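Local structure of hypothetical protein PH1320 (Pyrococcus horikoshii, 2E87) at residues A[182-185]-A[186-190]; A[314-317]-A[318-321]; A[327-330]-A[331-335]. The protein is of unknown function but binds GDP in a G domain of the Obg type and probably also binds GTP. One frame throughout, in Å; residues are numbered along the deposited sequence.

All three interactions lie in the G domain and follow one another along the chain. Interaction 1 covers most of helix 180-187, which grows out of the P-loop, and the residues just past its end; interaction 2 is the turn between strand 313-314, at an edge of the mixed sheet, and helix 323-350; interaction 3 is on that last helix. Interactions 1 and 2 have centres about 12 Å apart, and both hold GDP, the first at a phosphate and the second at the guanine. Interaction 3, centred about 15 Å from the first, brings Ile330 CD1 to 3.9 Å from Leu187 CD2. Helix 180-187 is thus held between the nucleotide at its start and helix 323-350 at its end.

Interaction 1: A[182-185]-A[186-190]; sequences TLLK and ALTTA. With GDP (guanosine-5'-diphosphate), chain F.
Leu187 lies against Leu183, the residue one helical turn earlier. Its CB sits 3.1 Å from Leu183 O, close beside the carbonyl that the Leu187 amide also uses. CG stays alongside that oxygen at a longer range, and from there the chain forks. The branch ending in CD2 turns back along the helix and meets Leu183 CG at 3.7 Å. Leu183 presents that branch point because its CG stands opposite the backbone N (chi1 172°), and its CD1 also borders the same Leu187 methyl. Branched, wholly apolar leucines suit this buried face: Leu183 packs on Ile251 and Ile253 of the central sheet, and both leucines touch Ile323 of helix 323-350.

The helix is the one that follows the P-loop in a G domain, and its first turn holds the nucleotide. Thr182 grips a single oxygen of the alpha phosphate twice: its N donates to GDP O1A at 2.9 Å and its OG1 to the same O1A at 2.8 Å. With chi1 at -65° the hydroxyl is placed beside the backbone N, which brings both donors to bear on one acceptor. Threonine fits because it adds to the hydroxyl a methyl, CG2, which borders C8 and N7 of the guanine and packs on Ala317. The positive end of the helix dipole is also likely to stabilise the phosphate's negative charge.

Farther on, Thr182 O accepts Ala186 N at 3.1 Å. Leu183 O accepts Leu187 N at 2.9 Å. Thr188 is the first residue to leave helical backbone angles, yet its N still bonds to Leu184 O at 2.9 Å. Its methyl CG2 sits beside that same carbonyl oxygen and comes within 4.2 Å of Leu184 CD2.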
ATOM      1  N   THR A 182      22.272   6.522  12.874  1.00 37.72           N
ATOM      2  CA  THR A 182      23.640   6.116  13.126  1.00 35.90           C
ATOM      3  C   THR A 182      23.604   4.656  13.516  1.00 35.09           C
ATOM      4  O   THR A 182      24.443   3.875  13.077  1.00 43.00           O
ATOM      5  CB  THR A 182      24.299   6.943  14.274  1.00 36.40           C
ATOM      6  OG1 THR A 182      24.404   8.313  13.874  1.00 36.34           O
ATOM      7  CG2 THR A 182      25.713   6.414  14.594  1.00 34.32           C
ATOM      8  N   LEU A 183      22.625   4.289  14.336  1.00 29.24           N
ATOM      9  CA  LEU A 183      22.487   2.905  14.777  1.00 31.46           C
ATOM     10  C   LEU A 183      22.043   1.993  13.635  1.00 33.78           C
ATOM     11  O   LEU A 183      22.517   0.866  13.506  1.00 41.44           O
ATOM     12  CB  LEU A 183      21.486   2.796  15.925  1.00 24.20           C
ATOM     13  CG  LEU A 183      21.147   1.358  16.305  1.00 33.83           C
ATOM     14  CD1 LEU A 183      22.406   0.627  16.765  1.00 32.85           C
ATOM     15  CD2 LEU A 183      20.129   1.347  17.413  1.00 30.52           C
ATOM     16  N   LEU A 184      21.127   2.470  12.806  1.00 29.98           N
ATOM     17  CA  LEU A 184      20.660   1.656  11.697  1.00 33.28           C
ATOM     18  C   LEU A 184      21.827   1.344  10.749  1.00 33.01           C
ATOM     19  O   LEU A 184      21.954   0.226  10.266  1.00 30.56           O
ATOM     20  CB  LEU A 184      19.536   2.380  10.944  1.00 30.96           C
ATOM     21  CG  LEU A 184      18.996   1.735   9.658  1.00 40.17           C
ATOM     22  CD1 LEU A 184      17.515   2.117   9.447  1.00 30.74           C
ATOM     23  CD2 LEU A 184      19.879   2.162   8.466  1.00 29.86           C
ATOM     24  N   LYS A 185      22.673   2.336  10.491  1.00 31.45           N
ATOM     25  CA  LYS A 185      23.800   2.144   9.590  1.00 38.08           C
ATOM     26  C   LYS A 185      24.884   1.250  10.178  1.00 40.21           C
ATOM     27  O   LYS A 185      25.575   0.562   9.445  1.00 40.27           O
ATOM     28  CB  LYS A 185      24.386   3.495   9.175  1.00 36.02           C
ATOM     29  CG  LYS A 185      23.455   4.281   8.286  1.00 37.08           C
ATOM     30  CD  LYS A 185      23.955   5.678   8.044  1.00 45.07           C
ATOM     31  CE  LYS A 185      22.900   6.494   7.329  1.00 48.82           C
ATOM     32  NZ  LYS A 185      23.389   7.865   7.021  1.00 54.81           N
ATOM     33  N   ALA A 186      25.022   1.254  11.497  1.00 42.88           N
ATOM     34  CA  ALA A 186      26.021   0.427  12.160  1.00 45.01           C
ATOM     35  C   ALA A 186      25.503  -1.005  12.197  1.00 48.20           C
ATOM     36  O   ALA A 186      26.267  -1.973  12.233  1.00 50.11           O
ATOM     37  CB  ALA A 186      26.249   0.931  13.587  1.00 40.55           C
ATOM     38  N   LEU A 187      24.184  -1.121  12.176  1.00 47.37           N
ATOM     39  CA  LEU A 187      23.511  -2.405  12.245  1.00 45.55           C
ATOM     40  C   LEU A 187      23.397  -3.095  10.885  1.00 45.16           C
ATOM     41  O   LEU A 187      23.480  -4.318  10.793  1.00 43.47           O
ATOM     42  CB  LEU A 187      22.119  -2.183  12.854  1.00 44.01           C
ATOM     43  CG  LEU A 187      21.620  -2.891  14.119  1.00 46.36           C
ATOM     44  CD1 LEU A 187      22.763  -3.244  15.054  1.00 43.85           C
ATOM     45  CD2 LEU A 187      20.606  -1.980  14.808  1.00 33.99           C
ATOM     46  N   THR A 188      23.229  -2.322   9.819  1.00 44.73           N
ATOM     47  CA  THR A 188      23.061  -2.946   8.519  1.00 51.85           C
ATOM     48  C   THR A 188      24.332  -3.210   7.747  1.00 57.26           C
ATOM     49  O   THR A 188      25.362  -2.575   7.973  1.00 55.94           O
ATOM     50  CB  THR A 188      22.114  -2.137   7.614  1.00 52.18           C
ATOM     51  OG1 THR A 188      22.699  -0.867   7.302  1.00 54.44           O
ATOM     52  CG2 THR A 188      20.789  -1.930   8.303  1.00 56.32           C
ATOM     53  N   THR A 189      24.231  -4.161   6.825  1.00 63.43           N
ATOM     54  CA  THR A 189      25.336  -4.560   5.972  1.00 66.19           C
ATOM     55  C   THR A 189      25.446  -3.619   4.776  1.00 69.31           C
ATOM     56  O   THR A 189      26.320  -2.746   4.734  1.00 74.69           O
ATOM     57  CB  THR A 189      25.131  -5.978   5.460  1.00 64.37           C
ATOM     58  OG1 THR A 189      25.033  -6.874   6.573  1.00 66.45           O
ATOM     59  CG2 THR A 189      26.287  -6.385   4.573  1.00 69.78           C
ATOM     60  N   ALA A 190      24.563  -3.793   3.802  1.00 67.16           N
ATOM     61  CA  ALA A 190      24.580  -2.937   2.623  1.00 64.98           C
ATOM     62  C   ALA A 190      24.218  -1.526   3.047  1.00 63.67           C
ATOM     63  O   ALA A 190      23.748  -1.311   4.160  1.00 63.56           O
ATOM     64  CB  ALA A 190      23.586  -3.441   1.596  1.00 62.90           C
TER
HETATM   65  PB  GDP F 400      18.669  10.493  14.523  1.00 34.29           P
HETATM   66  O1B GDP F 400      18.168  11.885  14.189  1.00 35.50           O
HETATM   67  O2B GDP F 400      17.974   9.909  15.863  1.00 38.01           O
HETATM   68  O3B GDP F 400      18.908   9.522  13.363  1.00 40.28           O
HETATM   69  O3A GDP F 400      20.150  10.791  15.036  1.00 38.10           O
HETATM   70  PA  GDP F 400      21.561  10.565  14.279  1.00 49.44           P
HETATM   71  O1A GDP F 400      21.775   9.130  13.946  1.00 35.94           O
HETATM   72  O2A GDP F 400      21.585  11.474  12.939  1.00 43.14           O
HETATM   73  O5' GDP F 400      22.700  11.039  15.310  1.00 49.60           O
HETATM   74  C5' GDP F 400      22.506  12.438  15.594  1.00 49.26           C
HETATM   75  C4' GDP F 400      23.853  13.086  15.966  1.00 50.05           C
HETATM   76  O4' GDP F 400      24.444  12.371  17.117  1.00 45.67           O
HETATM   77  C3' GDP F 400      24.934  12.990  14.887  1.00 50.55           C
HETATM   78  O3' GDP F 400      25.810  14.027  14.438  1.00 52.83           O
HETATM   79  C2' GDP F 400      25.582  11.623  15.182  1.00 50.41           C
HETATM   80  O2' GDP F 400      26.932  11.667  14.680  1.00 51.86           O
HETATM   81  C1' GDP F 400      25.720  11.760  16.684  1.00 51.49           C
HETATM   82  N9  GDP F 400      25.883  10.467  17.364  1.00 55.30           N
HETATM   83  C8  GDP F 400      25.261   9.282  17.066  1.00 58.10           C
HETATM   84  N7  GDP F 400      25.655   8.345  17.888  1.00 57.03           N
HETATM   85  C5  GDP F 400      26.548   8.867  18.765  1.00 55.60           C
HETATM   86  C6  GDP F 400      27.309   8.343  19.870  1.00 53.62           C
HETATM   87  O6  GDP F 400      27.220   7.164  20.195  1.00 48.85           O
HETATM   88  N1  GDP F 400      28.140   9.202  20.553  1.00 57.49           N
HETATM   89  C2  GDP F 400      28.242  10.540  20.185  1.00 57.60           C
HETATM   90  N2  GDP F 400      29.077  11.371  20.882  1.00 61.75           N
HETATM   91  N3  GDP F 400      27.549  11.030  19.167  1.00 56.93           N
HETATM   92  C4  GDP F 400      26.701  10.241  18.439  1.00 58.50           C

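Interaction 2: A[314-317]-A[318-321]; sequences KISA and LKGT. With GDP (guanosine-5'-diphosphate), chain F.
Leu318 spreads over one face of the guanine of GDP. Its CB lies 3.4 Å from C6 of the base, and CD1 reaches across that face to N3, 3.5 Å away, so the apolar chain covers the flat ring. At the edge of the base, Leu318 N points almost straight at GDP O6, 3.2 Å away with an N-H...O angle of 175°. Ser316 OG bonds to the same O6 at 3.1 Å, although its one proton also has Asp291 OD1 within reach as a weak alternative. This Ser-Ala-Leu run is the G5 motif of the G domain, and Ala317 N is hydrogen-bonded to Asn288, the asparagine of the G4 motif.

Ser316 puts OG opposite its own N (chi1 168°), where OG also accepts Lys319 N at 3.2 Å and ties the turn to the base. Replacing this serine by an alanine removes OG, which would probably cost Lys319 N its side-chain acceptor and leave O6 held less firmly. Gly320 has a positive phi (79°) at which any side chain would collide with the carbonyl oxygen of Lys319, which calls for glycine. The turn then closes with Ser316 N bonded to Thr321 O at 2.8 Å.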
ATOM      1  N   LYS A 314      23.692  -0.591  27.108  1.00 50.02           N
ATOM      2  CA  LYS A 314      24.467   0.639  26.986  1.00 52.83           C
ATOM      3  C   LYS A 314      25.295   0.571  25.695  1.00 51.78           C
ATOM      4  O   LYS A 314      25.895  -0.459  25.401  1.00 57.67           O
ATOM      5  CB  LYS A 314      25.353   0.789  28.224  1.00 51.03           C
ATOM      6  CG  LYS A 314      24.529   1.087  29.474  1.00 62.33           C
ATOM      7  CD  LYS A 314      25.312   0.963  30.786  1.00 74.23           C
ATOM      8  CE  LYS A 314      25.449  -0.495  31.253  1.00 79.31           C
ATOM      9  NZ  LYS A 314      26.142  -0.618  32.581  1.00 79.85           N
ATOM     10  N   ILE A 315      25.318   1.649  24.915  1.00 49.36           N
ATOM     11  CA  ILE A 315      26.061   1.647  23.647  1.00 45.93           C
ATOM     12  C   ILE A 315      26.544   3.021  23.180  1.00 47.32           C
ATOM     13  O   ILE A 315      26.250   4.054  23.783  1.00 51.00           O
ATOM     14  CB  ILE A 315      25.200   1.093  22.455  1.00 44.98           C
ATOM     15  CG1 ILE A 315      24.229   2.174  21.963  1.00 50.26           C
ATOM     16  CG2 ILE A 315      24.408  -0.142  22.875  1.00 48.30           C
ATOM     17  CD1 ILE A 315      23.519   1.851  20.647  1.00 45.21           C
ATOM     18  N   SER A 316      27.283   3.006  22.075  1.00 49.44           N
ATOM     19  CA  SER A 316      27.782   4.212  21.424  1.00 49.83           C
ATOM     20  C   SER A 316      27.703   3.904  19.939  1.00 49.67           C
ATOM     21  O   SER A 316      28.613   3.313  19.368  1.00 51.01           O
ATOM     22  CB  SER A 316      29.227   4.513  21.811  1.00 50.02           C
ATOM     23  OG  SER A 316      29.766   5.511  20.954  1.00 48.95           O
ATOM     24  N   ALA A 317      26.589   4.285  19.325  1.00 55.00           N
ATOM     25  CA  ALA A 317      26.373   4.036  17.908  1.00 59.43           C
ATOM     26  C   ALA A 317      27.517   4.577  17.052  1.00 59.40           C
ATOM     27  O   ALA A 317      27.887   3.975  16.041  1.00 59.80           O
ATOM     28  CB  ALA A 317      25.040   4.661  17.466  1.00 54.61           C
ATOM     29  N   LEU A 318      28.078   5.709  17.465  1.00 60.79           N
ATOM     30  CA  LEU A 318      29.157   6.329  16.711  1.00 64.78           C
ATOM     31  C   LEU A 318      30.451   5.522  16.740  1.00 66.37           C
ATOM     32  O   LEU A 318      31.086   5.325  15.706  1.00 66.53           O
ATOM     33  CB  LEU A 318      29.436   7.742  17.235  1.00 63.84           C
ATOM     34  CG  LEU A 318      29.648   8.845  16.189  1.00 66.71           C
ATOM     35  CD1 LEU A 318      30.082  10.120  16.890  1.00 68.01           C
ATOM     36  CD2 LEU A 318      30.700   8.429  15.171  1.00 64.43           C
ATOM     37  N   LYS A 319      30.834   5.046  17.920  1.00 66.97           N
ATOM     38  CA  LYS A 319      32.072   4.301  18.047  1.00 67.54           C
ATOM     39  C   LYS A 319      31.976   2.780  18.008  1.00 68.68           C
ATOM     40  O   LYS A 319      32.990   2.097  18.153  1.00 72.27           O
ATOM     41  CB  LYS A 319      32.798   4.745  19.312  1.00 66.22           C
ATOM     42  CG  LYS A 319      33.272   6.178  19.239  1.00 66.78           C
ATOM     43  CD  LYS A 319      34.101   6.523  20.451  1.00 76.37           C
ATOM     44  CE  LYS A 319      34.682   7.913  20.344  1.00 77.66           C
ATOM     45  NZ  LYS A 319      35.376   8.266  21.610  1.00 81.88           N
ATOM     46  N   GLY A 320      30.777   2.242  17.810  1.00 64.53           N
ATOM     47  CA  GLY A 320      30.640   0.799  17.742  1.00 59.78           C
ATOM     48  C   GLY A 320      30.630   0.085  19.078  1.00 61.26           C
ATOM     49  O   GLY A 320      30.512  -1.145  19.128  1.00 65.19           O
ATOM     50  N   THR A 321      30.756   0.845  20.162  1.00 59.18           N
ATOM     51  CA  THR A 321      30.744   0.270  21.506  1.00 55.50           C
ATOM     52  C   THR A 321      29.346  -0.309  21.780  1.00 58.68           C
ATOM     53  O   THR A 321      28.375   0.441  21.885  1.00 60.56           O
ATOM     54  CB  THR A 321      31.053   1.356  22.601  1.00 58.18           C
ATOM     55  OG1 THR A 321      32.252   2.071  22.268  1.00 59.23           O
ATOM     56  CG2 THR A 321      31.237   0.708  23.973  1.00 54.17           C
TER
HETATM   57  PB  GDP F 400      18.669  10.493  14.523  1.00 34.29           P
HETATM   58  O1B GDP F 400      18.168  11.885  14.189  1.00 35.50           O
HETATM   59  O2B GDP F 400      17.974   9.909  15.863  1.00 38.01           O
HETATM   60  O3B GDP F 400      18.908   9.522  13.363  1.00 40.28           O
HETATM   61  O3A GDP F 400      20.150  10.791  15.036  1.00 38.10           O
HETATM   62  PA  GDP F 400      21.561  10.565  14.279  1.00 49.44           P
HETATM   63  O1A GDP F 400      21.775   9.130  13.946  1.00 35.94           O
HETATM   64  O2A GDP F 400      21.585  11.474  12.939  1.00 43.14           O
HETATM   65  O5' GDP F 400      22.700  11.039  15.310  1.00 49.60           O
HETATM   66  C5' GDP F 400      22.506  12.438  15.594  1.00 49.26           C
HETATM   67  C4' GDP F 400      23.853  13.086  15.966  1.00 50.05           C
HETATM   68  O4' GDP F 400      24.444  12.371  17.117  1.00 45.67           O
HETATM   69  C3' GDP F 400      24.934  12.990  14.887  1.00 50.55           C
HETATM   70  O3' GDP F 400      25.810  14.027  14.438  1.00 52.83           O
HETATM   71  C2' GDP F 400      25.582  11.623  15.182  1.00 50.41           C
HETATM   72  O2' GDP F 400      26.932  11.667  14.680  1.00 51.86           O
HETATM   73  C1' GDP F 400      25.720  11.760  16.684  1.00 51.49           C
HETATM   74  N9  GDP F 400      25.883  10.467  17.364  1.00 55.30           N
HETATM   75  C8  GDP F 400      25.261   9.282  17.066  1.00 58.10           C
HETATM   76  N7  GDP F 400      25.655   8.345  17.888  1.00 57.03           N
HETATM   77  C5  GDP F 400      26.548   8.867  18.765  1.00 55.60           C
HETATM   78  C6  GDP F 400      27.309   8.343  19.870  1.00 53.62           C
HETATM   79  O6  GDP F 400      27.220   7.164  20.195  1.00 48.85           O
HETATM   80  N1  GDP F 400      28.140   9.202  20.553  1.00 57.49           N
HETATM   81  C2  GDP F 400      28.242  10.540  20.185  1.00 57.60           C
HETATM   82  N2  GDP F 400      29.077  11.371  20.882  1.00 61.75           N
HETATM   83  N3  GDP F 400      27.549  11.030  19.167  1.00 56.93           N
HETATM   84  C4  GDP F 400      26.701  10.241  18.439  1.00 58.50           C

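Interaction 3: A[327-330]-A[331-335]; sequences KEEI and IKTLR
The last long helix of the chain, 323-350, packs against the central sheet of the G domain, and Ile330 and Leu334 form part of the side that does so. They are one turn apart: Ile330 CG2 meets Leu334 CD1 at 4.2 Å, the two side chains crossing at a slant. Both touch Val170 of strand 169-173, and Ile330 also touches Phe209. Such branched apolar chains suit a buried helix face, while the backbone beneath them is satisfied by Leu334 N donating to Ile330 O at 2.8 Å.

Beside them Ile331 folds back over the preceding turn. Its CG1, beside the backbone N at chi1 -66°, and its CD1 both come within 3.2 Å of Lys327 O, the carbonyl that accepts Ile331 N at 3.0 Å. Lys327 CG comes near Ile331 CD1, and the ammonium end of the lysine makes a cation-pi contact with Phe209 of strand 204-211, which Ile331 touches too. A lysine can do this because its long chain spans from the helix to the ring.

On a more solvent-exposed flank of the helix, Thr333 bonds back to Glu329. Its OG1 donates to Glu329 O at 2.8 Å, and its N reaches the same oxygen at 3.1 Å from the opposite face of the carbonyl plane. The hydroxyl thus finds a partner within its own helix, as threonine often does. Glu329 bends at chi2 (55°), which brings OE2 to 3.2 Å from Thr333 OG1, and its OE1 stands 5.0 Å from Lys332 NZ, too far for a salt bridge, though the two opposite charges probably attract weakly.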
ATOM      1  N   LYS A 327      22.912  -6.264  18.028  1.00 43.23           N
ATOM      2  CA  LYS A 327      22.714  -7.208  16.936  1.00 47.20           C
ATOM      3  C   LYS A 327      22.400  -8.566  17.546  1.00 49.63           C
ATOM      4  O   LYS A 327      21.466  -9.255  17.135  1.00 50.53           O
ATOM      5  CB  LYS A 327      23.988  -7.298  16.101  1.00 47.56           C
ATOM      6  CG  LYS A 327      23.781  -7.655  14.655  1.00 53.00           C
ATOM      7  CD  LYS A 327      25.117  -7.858  13.966  1.00 60.48           C
ATOM      8  CE  LYS A 327      24.995  -7.793  12.453  1.00 66.55           C
ATOM      9  NZ  LYS A 327      24.824  -6.385  11.994  1.00 68.95           N
ATOM     10  N   GLU A 328      23.192  -8.938  18.543  1.00 49.94           N
ATOM     11  CA  GLU A 328      23.013 -10.208  19.227  1.00 52.83           C
ATOM     12  C   GLU A 328      21.597 -10.294  19.760  1.00 50.91           C
ATOM     13  O   GLU A 328      20.890 -11.271  19.523  1.00 51.40           O
ATOM     14  CB  GLU A 328      23.977 -10.327  20.414  1.00 60.61           C
ATOM     15  CG  GLU A 328      25.405 -10.777  20.110  1.00 72.58           C
ATOM     16  CD  GLU A 328      26.308 -10.714  21.356  1.00 80.76           C
ATOM     17  OE1 GLU A 328      25.908 -11.243  22.426  1.00 77.56           O
ATOM     18  OE2 GLU A 328      27.416 -10.137  21.262  1.00 81.31           O
ATOM     19  N   GLU A 329      21.195  -9.265  20.496  1.00 48.48           N
ATOM     20  CA  GLU A 329      19.871  -9.234  21.099  1.00 48.47           C
ATOM     21  C   GLU A 329      18.748  -9.235  20.052  1.00 47.91           C
ATOM     22  O   GLU A 329      17.669  -9.787  20.301  1.00 46.28           O
ATOM     23  CB  GLU A 329      19.752  -8.017  22.025  1.00 49.58           C
ATOM     24  CG  GLU A 329      18.460  -7.950  22.821  1.00 54.77           C
ATOM     25  CD  GLU A 329      18.206  -9.208  23.633  1.00 62.98           C
ATOM     26  OE1 GLU A 329      19.150  -9.686  24.303  1.00 67.34           O
ATOM     27  OE2 GLU A 329      17.062  -9.714  23.610  1.00 58.44           O
ATOM     28  N   ILE A 330      18.999  -8.625  18.892  1.00 44.76           N
ATOM     29  CA  ILE A 330      18.001  -8.581  17.819  1.00 42.42           C
ATOM     30  C   ILE A 330      17.772 -10.004  17.354  1.00 43.54           C
ATOM     31  O   ILE A 330      16.642 -10.475  17.276  1.00 38.09           O
ATOM     32  CB  ILE A 330      18.494  -7.758  16.615  1.00 40.87           C
ATOM     33  CG1 ILE A 330      18.515  -6.278  16.983  1.00 32.92           C
ATOM     34  CG2 ILE A 330      17.634  -8.042  15.387  1.00 37.09           C
ATOM     35  CD1 ILE A 330      19.057  -5.389  15.878  1.00 39.87           C
ATOM     36  N   ILE A 331      18.877 -10.677  17.056  1.00 46.53           N
ATOM     37  CA  ILE A 331      18.859 -12.053  16.594  1.00 45.84           C
ATOM     38  C   ILE A 331      18.173 -12.988  17.572  1.00 49.23           C
ATOM     39  O   ILE A 331      17.383 -13.836  17.171  1.00 53.38           O
ATOM     40  CB  ILE A 331      20.282 -12.549  16.349  1.00 49.01           C
ATOM     41  CG1 ILE A 331      20.897 -11.764  15.190  1.00 42.37           C
ATOM     42  CG2 ILE A 331      20.260 -14.041  16.069  1.00 46.83           C
ATOM     43  CD1 ILE A 331      22.387 -11.675  15.223  1.00 46.29           C
ATOM     44  N   LYS A 332      18.465 -12.838  18.855  1.00 51.12           N
ATOM     45  CA  LYS A 332      17.844 -13.699  19.850  1.00 55.60           C
ATOM     46  C   LYS A 332      16.338 -13.487  19.916  1.00 54.86           C
ATOM     47  O   LYS A 332      15.577 -14.417  20.173  1.00 52.86           O
ATOM     48  CB  LYS A 332      18.453 -13.443  21.231  1.00 58.72           C
ATOM     49  CG  LYS A 332      17.714 -14.146  22.358  1.00 65.56           C
ATOM     50  CD  LYS A 332      18.276 -13.779  23.718  1.00 72.53           C
ATOM     51  CE  LYS A 332      17.548 -14.536  24.827  1.00 72.87           C
ATOM     52  NZ  LYS A 332      18.153 -14.249  26.155  1.00 74.84           N
ATOM     53  N   THR A 333      15.914 -12.251  19.681  1.00 54.99           N
ATOM     54  CA  THR A 333      14.502 -11.905  19.743  1.00 52.90           C
ATOM     55  C   THR A 333      13.737 -12.284  18.490  1.00 54.14           C
ATOM     56  O   THR A 333      12.599 -12.740  18.567  1.00 55.42           O
ATOM     57  CB  THR A 333      14.305 -10.379  19.955  1.00 56.61           C
ATOM     58  OG1 THR A 333      14.976  -9.966  21.153  1.00 57.99           O
ATOM     59  CG2 THR A 333      12.822 -10.035  20.063  1.00 49.22           C
ATOM     60  N   LEU A 334      14.370 -12.117  17.336  1.00 50.08           N
ATOM     61  CA  LEU A 334      13.686 -12.375  16.087  1.00 48.69           C
ATOM     62  C   LEU A 334      13.989 -13.644  15.291  1.00 51.97           C
ATOM     63  O   LEU A 334      13.277 -13.935  14.333  1.00 49.17           O
ATOM     64  CB  LEU A 334      13.855 -11.151  15.188  1.00 45.49           C
ATOM     65  CG  LEU A 334      13.379  -9.815  15.776  1.00 44.99           C
ATOM     66  CD1 LEU A 334      13.545  -8.739  14.730  1.00 40.51           C
ATOM     67  CD2 LEU A 334      11.914  -9.896  16.211  1.00 43.62           C
ATOM     68  N   ARG A 335      15.016 -14.405  15.668  1.00 52.20           N
ATOM     69  CA  ARG A 335      15.336 -15.629  14.923  1.00 53.03           C
ATOM     70  C   ARG A 335      14.157 -16.605  14.858  1.00 51.45           C
ATOM     71  O   ARG A 335      13.926 -17.243  13.831  1.00 46.73           O
ATOM     72  CB  ARG A 335      16.560 -16.328  15.514  1.00 56.56           C
ATOM     73  CG  ARG A 335      16.914 -17.623  14.820  1.00 59.51           C
ATOM     74  CD  ARG A 335      18.299 -18.096  15.223  1.00 66.84           C
ATOM     75  NE  ARG A 335      19.270 -17.836  14.166  1.00 72.29           N
ATOM     76  CZ  ARG A 335      19.650 -18.729  13.258  1.00 69.56           C
ATOM     77  NH1 ARG A 335      19.146 -19.959  13.275  1.00 68.06           N
ATOM     78  NH2 ARG A 335      20.525 -18.382  12.323  1.00 71.00           N
TER